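Local coordinates for periplasmic His/Glu/Gln/Arg/opine family-binding protein (Silicibacter pomeroyi, PDB 3I6V), which binds lysine between its two lobes and, like other periplasmic solute-binding proteins of its family, probably hands amino acids to an ABC transporter, at residues Gln117-Ile121 / Val149-Arg153; Phe30-Leu34 / Asn87-Pro91; Glu37-Arg41 / Ser201-Thr207; Pro16-Phe20 / Lys214-Glu218. All blocks are in the same frame, centred on the assembly; numbering follows the deposited sequence.

The bound lysine lies between contact 1, in one lobe of the periplasmic binding-protein fold, and contacts 2, 3 and 4, whose centres are about 20, 30 and 19 Å from that of contact 1. Gln117 of contact 1 touches the ligand, whereas the side chains of Tyr18 (contact 4) and Glu31 (contact 2) stand about 6 and 8 Å from it. A hydrogen bond between Asp152 and Tyr18 ties contacts 1 and 4 across the cleft. Contacts 2 and 3 share helix 30-42, and Leu34 CD1 packs on Met202 CE of helix 189-204 at 3.8 Å. Contacts 2 and 4, centres about 9 Å apart, meet at the 2.8 Å bond from Trp215 NE1 to Glu33 OE1.

Contact 1. Residues Gln117-Ile121 / Val149-Arg153; sequences QAGYI and VFADR. With LYS (lysine), chain B.
The rings of Tyr120 and Phe150 lie nearly parallel, 27° between their planes, but are slid so far that they barely overlap, with centroids 4.9 Å apart. Tyr120 CD2 comes to 3.3 Å from Phe150 CE2, and the two side chains cross at about a right angle. Ile121 closes in on the same phenyl group, its CG1 3.7 Å from Phe150 CD2, while the carbonyl O of Gln117 lies in the ring plane at the edge. Helix 116-123 is thereby laid against strand 148-152 of the mixed sheet in this lobe.

Gln117 sets its CG 3.7 Å from Ala151 CA, and the bend at chi2 (84°) turns the amide past the strand toward the bound lysine, with OE1 3.4 Å from the ligand CB. NE2 bonds to Ser94 OG and donates to a water at 2.8 Å. The water also accepts from the alpha-amino N of the ligand and donates to Asp152 OD1 at 2.7 Å. Asp152 OD2 bonds to Tyr18 OH and caps the following helix at Tyr155 N. The apolar ring contacts lie beside the polar, water-bridged end of Gln117, and the charge of Asp152 probably acts on the ligand's alpha-ammonium group through the water.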
loop_
_atom_site.group_PDB
_atom_site.type_symbol
_atom_site.label_atom_id
_atom_site.label_comp_id
_atom_site.label_asym_id
_atom_site.label_seq_id
_atom_site.Cartn_x
_atom_site.Cartn_y
_atom_site.Cartn_z
ATOM N N GLN A 117 -0.778 9.995 2.225
ATOM C CA GLN A 117 0.376 10.865 1.887
ATOM C C GLN A 117 -0.099 12.108 1.173
ATOM O O GLN A 117 0.305 13.228 1.526
ATOM C CB GLN A 117 1.457 10.107 1.088
ATOM C CG GLN A 117 2.261 9.117 1.961
ATOM C CD GLN A 117 1.548 7.775 2.117
ATOM O OE1 GLN A 117 0.526 7.539 1.460
ATOM N NE2 GLN A 117 2.074 6.893 2.990
ATOM N N ALA A 118 -0.988 11.940 0.197
ATOM C CA ALA A 118 -1.619 13.106 -0.419
ATOM C C ALA A 118 -2.356 13.969 0.626
ATOM O O ALA A 118 -2.249 15.181 0.584
ATOM C CB ALA A 118 -2.597 12.696 -1.531
ATOM N N GLY A 119 -3.107 13.359 1.528
ATOM C CA GLY A 119 -3.797 14.136 2.596
ATOM C C GLY A 119 -2.837 14.968 3.460
ATOM O O GLY A 119 -3.110 16.131 3.770
ATOM N N TYR A 120 -1.701 14.379 3.816
ATOM C CA TYR A 120 -0.694 15.031 4.661
ATOM C C TYR A 120 -0.091 16.204 3.917
ATOM O O TYR A 120 0.072 17.292 4.481
ATOM C CB TYR A 120 0.398 14.013 5.028
ATOM C CG TYR A 120 1.550 14.589 5.831
ATOM C CD1 TYR A 120 1.546 14.551 7.220
ATOM C CD2 TYR A 120 2.663 15.146 5.188
ATOM C CE1 TYR A 120 2.626 15.078 7.971
ATOM C CE2 TYR A 120 3.751 15.665 5.919
ATOM C CZ TYR A 120 3.727 15.637 7.303
ATOM O OH TYR A 120 4.816 16.161 8.013
ATOM N N ILE A 121 0.238 16.005 2.638
ATOM C CA ILE A 121 0.787 17.118 1.857
ATOM C C ILE A 121 -0.238 18.228 1.629
ATOM O O ILE A 121 0.118 19.420 1.701
ATOM C CB ILE A 121 1.393 16.646 0.514
ATOM C CG1 ILE A 121 2.534 15.661 0.782
ATOM C CG2 ILE A 121 1.814 17.865 -0.341
ATOM C CD1 ILE A 121 3.749 16.237 1.616
ATOM N N VAL A 149 8.858 13.619 -3.863
ATOM C CA VAL A 149 7.679 12.764 -3.748
ATOM C C VAL A 149 7.570 12.374 -2.278
ATOM O O VAL A 149 8.591 12.098 -1.630
ATOM C CB VAL A 149 7.784 11.485 -4.642
ATOM C CG1 VAL A 149 9.118 10.763 -4.387
ATOM C CG2 VAL A 149 6.600 10.541 -4.383
ATOM N N PHE A 150 6.338 12.333 -1.769
ATOM C CA PHE A 150 6.077 11.859 -0.400
ATOM C C PHE A 150 5.236 10.589 -0.505
ATOM O O PHE A 150 4.141 10.617 -1.054
ATOM C CB PHE A 150 5.332 12.959 0.369
ATOM C CG PHE A 150 5.122 12.664 1.841
ATOM C CD1 PHE A 150 6.214 12.526 2.707
ATOM C CD2 PHE A 150 3.823 12.558 2.354
ATOM C CE1 PHE A 150 6.008 12.273 4.078
ATOM C CE2 PHE A 150 3.588 12.315 3.705
ATOM C CZ PHE A 150 4.684 12.171 4.580
ATOM N N ALA A 151 5.757 9.484 0.018
ATOM C CA ALA A 151 5.152 8.179 -0.191
ATOM C C ALA A 151 5.554 7.238 0.901
ATOM O O ALA A 151 6.360 7.572 1.765
ATOM C CB ALA A 151 5.617 7.586 -1.588
ATOM N N ASP A 152 5.017 6.032 0.839
ATOM C CA ASP A 152 5.319 5.009 1.814
ATOM C C ASP A 152 6.793 4.646 1.729
ATOM O O ASP A 152 7.336 4.453 0.601
ATOM C CB ASP A 152 4.477 3.800 1.492
ATOM C CG ASP A 152 4.694 2.687 2.431
ATOM O OD1 ASP A 152 4.098 2.714 3.535
ATOM O OD2 ASP A 152 5.427 1.747 2.029
ATOM N N ARG A 153 7.440 4.562 2.896
ATOM C CA ARG A 153 8.864 4.321 2.970
ATOM C C ARG A 153 9.212 2.953 2.371
ATOM O O ARG A 153 10.235 2.819 1.683
ATOM C CB ARG A 153 9.401 4.403 4.407
ATOM C CG ARG A 153 10.950 4.274 4.463
ATOM C CD ARG A 153 11.560 4.475 5.875
ATOM N NE ARG A 153 12.978 4.180 5.768
ATOM C CZ ARG A 153 13.904 5.058 5.390
ATOM N NH1 ARG A 153 13.592 6.330 5.137
ATOM N NH2 ARG A 153 15.162 4.664 5.300
HETATM N N LYS B . -0.717 3.179 2.714
HETATM C CA LYS B . -1.014 4.475 2.020
HETATM C C LYS B . -2.501 4.750 1.994
HETATM O O LYS B . -3.276 3.861 2.373
HETATM C CB LYS B . -0.453 4.457 0.576
HETATM C CG LYS B . -1.134 3.471 -0.372
HETATM C CD LYS B . -0.425 3.497 -1.770
HETATM C CE LYS B . -1.121 2.567 -2.831
HETATM N NZ LYS B . -0.303 2.558 -4.149
HETATM O OXT LYS B . -2.948 5.855 1.574
HETATM O O HOH W 1 1.933 4.278 3.883
#

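Contact 2. Residues Phe30-Leu34 / Asn87-Pro91; sequences FEREL and NYIPP
Phe30, Glu31 and Leu34, at the start of helix 30-42, meet Tyr88 and Ile89, where the chain turns a corner at Tyr88. Strand 83-89 pairs antiparallel with strand 180-184 and leads toward the other lobe, consistent with the hinge region of a two-lobed binding protein. Phe30 comes first: its CE2 lies 3.7 Å from Ile89 CD1, the side chains approaching from opposite directions, and Tyr88 CD2 sits at the edge of the phenyl ring.

Glu31 follows, its chain extended beyond CG so that the carboxylate arrives at the tyrosine hydroxyl. Tyr88 OH donates to Glu31 OE2 in a very short bond of 2.5 Å; OE2 lies near the ring plane, although carboxylate and ring are turned 63° apart. The same oxygen bonds to Gly71 N, and OE1 accepts from Asn19 ND2, so this buried carboxylate is satisfied at both oxygens. Gly71 belongs to the lysine pocket, so Glu31 probably helps position that loop as a second-shell residue.

One turn beyond Phe30, Leu34 reaches over the face of Tyr88 in a CH-pi contact. Its CD2 stands 3.8 Å from the centroid of the Tyr88 ring, 30° off the normal, and displaced toward CD2 of that ring.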
loop_
_atom_site.group_PDB
_atom_site.type_symbol
_atom_site.label_atom_id
_atom_site.label_comp_id
_atom_site.label_asym_id
_atom_site.label_seq_id
_atom_site.Cartn_x
_atom_site.Cartn_y
_atom_site.Cartn_z
ATOM N N PHE A 30 4.017 -9.398 -2.274
ATOM C CA PHE A 30 3.728 -9.781 -0.892
ATOM C C PHE A 30 2.271 -10.198 -0.697
ATOM O O PHE A 30 1.968 -11.240 -0.102
ATOM C CB PHE A 30 4.077 -8.614 0.052
ATOM C CG PHE A 30 3.654 -8.851 1.472
ATOM C CD1 PHE A 30 4.363 -9.746 2.278
ATOM C CD2 PHE A 30 2.546 -8.188 1.997
ATOM C CE1 PHE A 30 3.982 -9.971 3.602
ATOM C CE2 PHE A 30 2.138 -8.403 3.326
ATOM C CZ PHE A 30 2.845 -9.290 4.129
ATOM N N GLU A 31 1.387 -9.372 -1.221
ATOM C CA GLU A 31 -0.034 -9.538 -1.052
ATOM C C GLU A 31 -0.629 -10.678 -1.841
ATOM O O GLU A 31 -1.668 -11.208 -1.449
ATOM C CB GLU A 31 -0.761 -8.207 -1.338
ATOM C CG GLU A 31 -0.416 -7.220 -0.208
ATOM C CD GLU A 31 -0.891 -5.801 -0.450
ATOM O OE1 GLU A 31 -0.928 -5.359 -1.625
ATOM O OE2 GLU A 31 -1.220 -5.126 0.561
ATOM N N ARG A 32 0.010 -11.068 -2.947
ATOM C CA ARG A 32 -0.414 -12.279 -3.657
ATOM C C ARG A 32 -0.171 -13.463 -2.742
ATOM O O ARG A 32 -1.050 -14.295 -2.556
ATOM C CB ARG A 32 0.402 -12.521 -4.958
ATOM C CG ARG A 32 0.116 -13.899 -5.606
ATOM C CD ARG A 32 -1.344 -13.890 -6.059
ATOM N NE ARG A 32 -1.899 -15.161 -6.545
ATOM C CZ ARG A 32 -2.103 -15.444 -7.833
ATOM N NH1 ARG A 32 -1.728 -14.576 -8.779
ATOM N NH2 ARG A 32 -2.669 -16.604 -8.182
ATOM N N GLU A 33 1.044 -13.562 -2.222
ATOM C CA GLU A 33 1.383 -14.681 -1.353
ATOM C C GLU A 33 0.530 -14.666 -0.080
ATOM O O GLU A 33 0.032 -15.712 0.387
ATOM C CB GLU A 33 2.852 -14.626 -0.973
ATOM C CG GLU A 33 3.320 -15.926 -0.354
ATOM C CD GLU A 33 4.750 -15.891 0.139
ATOM O OE1 GLU A 33 5.569 -15.091 -0.368
ATOM O OE2 GLU A 33 5.055 -16.685 1.043
ATOM N N LEU A 34 0.375 -13.479 0.494
ATOM C CA LEU A 34 -0.415 -13.372 1.722
ATOM C C LEU A 34 -1.866 -13.736 1.461
ATOM O O LEU A 34 -2.426 -14.590 2.140
ATOM C CB LEU A 34 -0.305 -11.961 2.320
ATOM C CG LEU A 34 -1.212 -11.722 3.542
ATOM C CD1 LEU A 34 -0.747 -12.586 4.745
ATOM C CD2 LEU A 34 -1.176 -10.263 3.878
ATOM N N ASN A 87 -4.608 -4.949 11.088
ATOM C CA ASN A 87 -3.493 -4.767 10.171
ATOM C C ASN A 87 -2.738 -6.112 9.884
ATOM O O ASN A 87 -2.800 -7.066 10.681
ATOM C CB ASN A 87 -2.567 -3.592 10.554
ATOM C CG ASN A 87 -1.878 -3.734 11.942
ATOM O OD1 ASN A 87 -1.500 -4.826 12.406
ATOM N ND2 ASN A 87 -1.663 -2.592 12.572
ATOM N N TYR A 88 -2.117 -6.199 8.708
ATOM C CA TYR A 88 -1.296 -7.358 8.404
ATOM C C TYR A 88 0.157 -6.964 8.130
ATOM O O TYR A 88 1.025 -7.832 7.985
ATOM C CB TYR A 88 -1.910 -8.221 7.323
ATOM C CG TYR A 88 -2.171 -7.499 6.025
ATOM C CD1 TYR A 88 -3.470 -7.103 5.669
ATOM C CD2 TYR A 88 -1.119 -7.207 5.148
ATOM C CE1 TYR A 88 -3.722 -6.424 4.450
ATOM C CE2 TYR A 88 -1.350 -6.533 3.938
ATOM C CZ TYR A 88 -2.637 -6.166 3.591
ATOM O OH TYR A 88 -2.848 -5.485 2.417
ATOM N N ILE A 89 0.412 -5.662 8.085
ATOM C CA ILE A 89 1.748 -5.123 8.264
ATOM C C ILE A 89 1.619 -4.036 9.339
ATOM O O ILE A 89 0.641 -3.285 9.327
ATOM C CB ILE A 89 2.319 -4.510 6.959
ATOM C CG1 ILE A 89 2.136 -5.469 5.763
ATOM C CG2 ILE A 89 3.837 -4.080 7.136
ATOM C CD1 ILE A 89 2.604 -4.859 4.420
ATOM N N PRO A 90 2.587 -3.972 10.291
ATOM C CA PRO A 90 2.589 -2.910 11.285
ATOM C C PRO A 90 2.710 -1.536 10.623
ATOM O O PRO A 90 3.199 -1.450 9.473
ATOM C CB PRO A 90 3.835 -3.222 12.175
ATOM C CG PRO A 90 3.999 -4.752 12.015
ATOM C CD PRO A 90 3.652 -4.972 10.538
ATOM N N PRO A 91 2.264 -0.472 11.329
ATOM C CA PRO A 91 2.368 0.869 10.758
ATOM C C PRO A 91 3.813 1.115 10.346
ATOM O O PRO A 91 4.730 0.810 11.120
ATOM C CB PRO A 91 1.972 1.791 11.928
ATOM C CG PRO A 91 1.157 0.917 12.868
ATOM C CD PRO A 91 1.718 -0.468 12.709
#

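Contact 3. Residues Glu37-Arg41 / Ser201-Thr207; sequences ELCKR and SMKEDGT
Arg41 holds its CG beside the backbone N (chi1 -79°) and runs extended to NE, carrying the guanidinium to Asp205, whose own CG stands between backbone N and carbonyl carbon (chi1 73°). Two nitrogens grip a single oxygen end-on. NH2 meets the syn lone pair of Asp205 OD2 at 2.8 Å, whereas NH1 approaches that atom from above the carboxylate plane at 3.2 Å; the two flat groups are almost perpendicular. NH1 also donates to Ser201 OG at 2.9 Å, itself bonded to Ala198 O.

Helix 30-42 is thus joined to the end of helix 189-204, where Gly206, with positive phi, leads into helix 207-216. Asp205 OD1 accepts from Thr207 N at 2.9 Å, forming an Asx turn, and from Thr207 OG1. A lysine in place of Arg41 would probably not hold Asp205, Ser201 and Glu37 at once, leaving a carboxylate without its mate.

Arg41 NE donates, in the guanidinium plane, to the anti lone pair of Glu37 OE2 at 2.8 Å, completing a salt-bridge network of Glu37, Arg41 and Asp205. Over one guanidinium face lies Met202 CG, 3.6 Å from Arg41 CZ, and beyond it Met202 SD packs on Leu38 CD2 at 3.5 Å.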
loop_
_atom_site.group_PDB
_atom_site.type_symbol
_atom_site.label_atom_id
_atom_site.label_comp_id
_atom_site.label_asym_id
_atom_site.label_seq_id
_atom_site.Cartn_x
_atom_site.Cartn_y
_atom_site.Cartn_z
ATOM N N GLU A 37 -2.476 -17.394 0.964
ATOM C CA GLU A 37 -2.346 -18.161 2.209
ATOM C C GLU A 37 -3.523 -17.881 3.177
ATOM O O GLU A 37 -4.009 -18.784 3.878
ATOM C CB GLU A 37 -1.013 -17.891 2.888
ATOM C CG GLU A 37 -0.830 -18.616 4.234
ATOM C CD GLU A 37 -0.790 -20.154 4.088
ATOM O OE1 GLU A 37 -0.638 -20.667 2.962
ATOM O OE2 GLU A 37 -0.923 -20.851 5.108
ATOM N N LEU A 38 -4.001 -16.634 3.196
ATOM C CA LEU A 38 -5.180 -16.329 4.021
ATOM C C LEU A 38 -6.399 -17.101 3.547
ATOM O O LEU A 38 -7.126 -17.661 4.368
ATOM C CB LEU A 38 -5.492 -14.824 4.083
ATOM C CG LEU A 38 -4.443 -13.976 4.777
ATOM C CD1 LEU A 38 -4.822 -12.474 4.583
ATOM C CD2 LEU A 38 -4.338 -14.319 6.269
ATOM N N CYS A 39 -6.647 -17.112 2.240
ATOM C CA CYS A 39 -7.783 -17.820 1.708
ATOM C C CYS A 39 -7.671 -19.327 1.968
ATOM O O CYS A 39 -8.673 -19.989 2.206
ATOM C CB CYS A 39 -7.925 -17.583 0.212
ATOM S SG CYS A 39 -8.572 -15.944 -0.226
ATOM N N LYS A 40 -6.463 -19.867 1.863
ATOM C CA LYS A 40 -6.255 -21.284 2.135
ATOM C C LYS A 40 -6.641 -21.589 3.593
ATOM O O LYS A 40 -7.339 -22.558 3.857
ATOM C CB LYS A 40 -4.804 -21.674 1.873
ATOM C CG LYS A 40 -4.495 -23.153 2.150
ATOM C CD LYS A 40 -3.011 -23.426 1.978
ATOM C CE LYS A 40 -2.745 -24.952 1.871
ATOM N NZ LYS A 40 -1.297 -25.172 1.992
ATOM N N ARG A 41 -6.209 -20.739 4.518
ATOM C CA ARG A 41 -6.461 -20.958 5.927
ATOM C C ARG A 41 -7.922 -20.721 6.323
ATOM O O ARG A 41 -8.392 -21.315 7.282
ATOM C CB ARG A 41 -5.543 -20.094 6.769
ATOM C CG ARG A 41 -4.152 -20.637 6.886
ATOM C CD ARG A 41 -3.286 -19.582 7.465
ATOM N NE ARG A 41 -1.891 -19.982 7.570
ATOM C CZ ARG A 41 -1.195 -20.037 8.703
ATOM N NH1 ARG A 41 -1.763 -19.740 9.863
ATOM N NH2 ARG A 41 0.084 -20.410 8.677
ATOM N N SER A 201 -4.140 -16.233 13.209
ATOM C CA SER A 201 -3.401 -17.516 13.115
ATOM C C SER A 201 -1.984 -17.358 12.519
ATOM O O SER A 201 -1.039 -17.995 12.994
ATOM C CB SER A 201 -4.222 -18.544 12.325
ATOM O OG SER A 201 -4.061 -18.363 10.901
ATOM N N MET A 202 -1.808 -16.482 11.523
ATOM C CA MET A 202 -0.464 -16.264 10.943
ATOM C C MET A 202 0.433 -15.435 11.867
ATOM O O MET A 202 1.680 -15.550 11.834
ATOM C CB MET A 202 -0.550 -15.598 9.556
ATOM C CG MET A 202 -1.223 -16.449 8.481
ATOM S SD MET A 202 -1.181 -15.757 6.803
ATOM C CE MET A 202 0.552 -15.615 6.620
ATOM N N LYS A 203 -0.190 -14.572 12.673
ATOM C CA LYS A 203 0.546 -13.817 13.679
ATOM C C LYS A 203 1.003 -14.756 14.805
ATOM O O LYS A 203 2.123 -14.654 15.269
ATOM C CB LYS A 203 -0.269 -12.624 14.247
ATOM C CG LYS A 203 -0.480 -11.466 13.218
ATOM C CD LYS A 203 -1.186 -10.256 13.809
ATOM C CE LYS A 203 -1.535 -9.211 12.719
ATOM N NZ LYS A 203 -2.373 -8.050 13.267
ATOM N N GLU A 204 0.125 -15.673 15.206
ATOM C CA GLU A 204 0.382 -16.571 16.332
ATOM C C GLU A 204 1.482 -17.637 16.077
ATOM O O GLU A 204 2.227 -17.982 16.999
ATOM C CB GLU A 204 -0.929 -17.209 16.799
ATOM C CG GLU A 204 -1.762 -16.257 17.653
ATOM C CD GLU A 204 -3.166 -16.784 17.952
ATOM O OE1 GLU A 204 -3.602 -17.771 17.303
ATOM O OE2 GLU A 204 -3.841 -16.188 18.823
ATOM N N ASP A 205 1.578 -18.119 14.834
ATOM C CA ASP A 205 2.548 -19.142 14.433
ATOM C C ASP A 205 3.801 -18.608 13.743
ATOM O O ASP A 205 4.650 -19.393 13.344
ATOM C CB ASP A 205 1.879 -20.214 13.563
ATOM C CG ASP A 205 1.533 -19.725 12.134
ATOM O OD1 ASP A 205 1.887 -18.591 11.730
ATOM O OD2 ASP A 205 0.910 -20.512 11.402
ATOM N N GLY A 206 3.922 -17.289 13.591
ATOM C CA GLY A 206 5.137 -16.678 13.054
ATOM C C GLY A 206 5.266 -16.639 11.535
ATOM O O GLY A 206 6.242 -16.095 11.015
ATOM N N THR A 207 4.302 -17.202 10.811
ATOM C CA THR A 207 4.385 -17.213 9.352
ATOM C C THR A 207 4.230 -15.832 8.707
ATOM O O THR A 207 4.763 -15.591 7.606
ATOM C CB THR A 207 3.402 -18.203 8.689
ATOM O OG1 THR A 207 2.076 -17.976 9.187
ATOM C CG2 THR A 207 3.837 -19.673 8.962
#

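Contact 4. Residues Pro16-Phe20 / Lys214-Glu218; sequences PPYNF and KWFGE
Tyr18 and Phe216 meet with like side-chain torsions, CG anti to the carbonyl carbon in both, and this brings the end of the phenyl group over one face of the phenol. Phe216 CZ is 3.7 Å from Tyr18 CE2; the planes are inclined by 56° and the centroids lie 5.0 Å apart, an oblique meeting with the side chains crossing at about a right angle. Although the Tyr18 CB leads away from helix 207-216, its chi1 of -61° swings the ring back to the phenylalanine. Pro17, preceded by a cis peptide bond, packs its CG on Phe216 CE2 at 3.8 Å.

Tyr18 and Asn19 both lie opposite Tyr15, a classic beta bulge in the small antiparallel sheet of strands 14-15, 19-21 and 27-28. The Tyr18 ring stacks on that of Tyr15, a residue of the lysine pocket, and its hydroxyl bonds to Asp152 in the other lobe. A leucine here, lacking ring and hydroxyl, would probably weaken the tie between the lobes and leave the rings of Tyr15 and Phe216 less firmly packed.

Trp215, with much the same chi1 as Phe216, directs its indole to Pro17 and Phe20. Its CE3 comes to 3.9 Å from Pro17 O, and its CZ3 lies at the edge of the Phe20 ring, 4.4 Å from Phe20 CE1. The indole NE1 bonds to Glu33 on helix 30-42, while Phe216 meets Phe30 edge-to-face.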
loop_
_atom_site.group_PDB
_atom_site.type_symbol
_atom_site.label_atom_id
_atom_site.label_comp_id
_atom_site.label_asym_id
_atom_site.label_seq_id
_atom_site.Cartn_x
_atom_site.Cartn_y
_atom_site.Cartn_z
ATOM N N PRO A 16 4.765 -2.268 -6.245
ATOM C CA PRO A 16 5.742 -3.236 -5.734
ATOM C C PRO A 16 6.459 -2.710 -4.470
ATOM O O PRO A 16 6.683 -1.498 -4.317
ATOM C CB PRO A 16 6.735 -3.411 -6.927
ATOM C CG PRO A 16 6.610 -2.135 -7.703
ATOM C CD PRO A 16 5.154 -1.708 -7.560
ATOM N N PRO A 17 6.816 -3.595 -3.548
ATOM C CA PRO A 17 6.694 -5.016 -3.568
ATOM C C PRO A 17 5.374 -5.534 -2.944
ATOM O O PRO A 17 5.206 -6.753 -2.840
ATOM C CB PRO A 17 7.911 -5.457 -2.730
ATOM C CG PRO A 17 8.104 -4.373 -1.760
ATOM C CD PRO A 17 7.524 -3.126 -2.344
ATOM N N TYR A 18 4.466 -4.636 -2.533
ATOM C CA TYR A 18 3.169 -5.078 -1.991
ATOM C C TYR A 18 2.380 -5.899 -3.013
ATOM O O TYR A 18 1.961 -7.032 -2.738
ATOM C CB TYR A 18 2.305 -3.856 -1.608
ATOM C CG TYR A 18 2.906 -2.982 -0.547
ATOM C CD1 TYR A 18 3.744 -1.914 -0.893
ATOM C CD2 TYR A 18 2.629 -3.208 0.807
ATOM C CE1 TYR A 18 4.313 -1.070 0.103
ATOM C CE2 TYR A 18 3.183 -2.370 1.830
ATOM C CZ TYR A 18 4.005 -1.306 1.461
ATOM O OH TYR A 18 4.544 -0.482 2.433
ATOM N N ASN A 19 2.144 -5.290 -4.172
ATOM C CA ASN A 19 1.419 -5.927 -5.259
ATOM C C ASN A 19 1.893 -5.415 -6.647
ATOM O O ASN A 19 2.319 -4.257 -6.796
ATOM C CB ASN A 19 -0.099 -5.743 -5.101
ATOM C CG ASN A 19 -0.523 -4.285 -5.148
ATOM O OD1 ASN A 19 -0.704 -3.708 -6.242
ATOM N ND2 ASN A 19 -0.713 -3.678 -3.969
ATOM N N PHE A 20 1.835 -6.288 -7.651
ATOM C CA PHE A 20 2.219 -5.894 -9.029
ATOM C C PHE A 20 1.744 -6.962 -10.013
ATOM O O PHE A 20 1.378 -8.054 -9.585
ATOM C CB PHE A 20 3.735 -5.559 -9.148
ATOM C CG PHE A 20 4.665 -6.713 -8.852
ATOM C CD1 PHE A 20 5.093 -6.967 -7.558
ATOM C CD2 PHE A 20 5.171 -7.509 -9.891
ATOM C CE1 PHE A 20 5.957 -8.035 -7.280
ATOM C CE2 PHE A 20 6.050 -8.565 -9.640
ATOM C CZ PHE A 20 6.446 -8.843 -8.333
ATOM N N LYS A 214 10.726 -11.791 4.319
ATOM C CA LYS A 214 10.983 -12.256 2.940
ATOM C C LYS A 214 10.827 -11.093 1.926
ATOM O O LYS A 214 11.737 -10.825 1.106
ATOM C CB LYS A 214 10.059 -13.436 2.589
ATOM C CG LYS A 214 10.255 -13.975 1.178
ATOM C CD LYS A 214 9.175 -15.013 0.833
ATOM C CE LYS A 214 9.228 -15.387 -0.660
ATOM N NZ LYS A 214 8.130 -16.339 -0.989
ATOM N N TRP A 215 9.696 -10.380 2.000
ATOM C CA TRP A 215 9.409 -9.331 1.017
ATOM C C TRP A 215 9.947 -7.928 1.345
ATOM O O TRP A 215 10.253 -7.173 0.441
ATOM C CB TRP A 215 7.911 -9.274 0.728
ATOM C CG TRP A 215 7.415 -10.452 -0.034
ATOM C CD1 TRP A 215 6.927 -11.622 0.481
ATOM C CD2 TRP A 215 7.355 -10.584 -1.455
ATOM N NE1 TRP A 215 6.551 -12.466 -0.533
ATOM C CE2 TRP A 215 6.815 -11.861 -1.733
ATOM C CE3 TRP A 215 7.707 -9.744 -2.531
ATOM C CZ2 TRP A 215 6.611 -12.320 -3.045
ATOM C CZ3 TRP A 215 7.518 -10.205 -3.828
ATOM C CH2 TRP A 215 6.975 -11.481 -4.074
ATOM N N PHE A 216 10.055 -7.586 2.630
ATOM C CA PHE A 216 10.414 -6.227 3.040
ATOM C C PHE A 216 11.809 -6.112 3.668
ATOM O O PHE A 216 12.285 -5.002 3.919
ATOM C CB PHE A 216 9.324 -5.610 3.957
ATOM C CG PHE A 216 7.999 -5.441 3.270
ATOM C CD1 PHE A 216 6.996 -6.386 3.446
ATOM C CD2 PHE A 216 7.773 -4.361 2.415
ATOM C CE1 PHE A 216 5.749 -6.270 2.790
ATOM C CE2 PHE A 216 6.540 -4.228 1.732
ATOM C CZ PHE A 216 5.526 -5.186 1.914
ATOM N N GLY A 217 12.466 -7.252 3.899
ATOM C CA GLY A 217 13.854 -7.246 4.387
ATOM C C GLY A 217 13.979 -7.666 5.838
ATOM O O GLY A 217 13.015 -7.561 6.608
ATOM N N GLU A 218 15.176 -8.104 6.229
ATOM C CA GLU A 218 15.433 -8.586 7.598
ATOM C C GLU A 218 15.136 -7.557 8.698
ATOM O O GLU A 218 14.820 -7.919 9.834
ATOM C CB GLU A 218 16.880 -9.106 7.742
ATOM C CG GLU A 218 17.118 -10.460 7.065
ATOM C CD GLU A 218 16.071 -11.503 7.452
ATOM O OE1 GLU A 218 15.895 -11.759 8.670
ATOM O OE2 GLU A 218 15.418 -12.065 6.538
#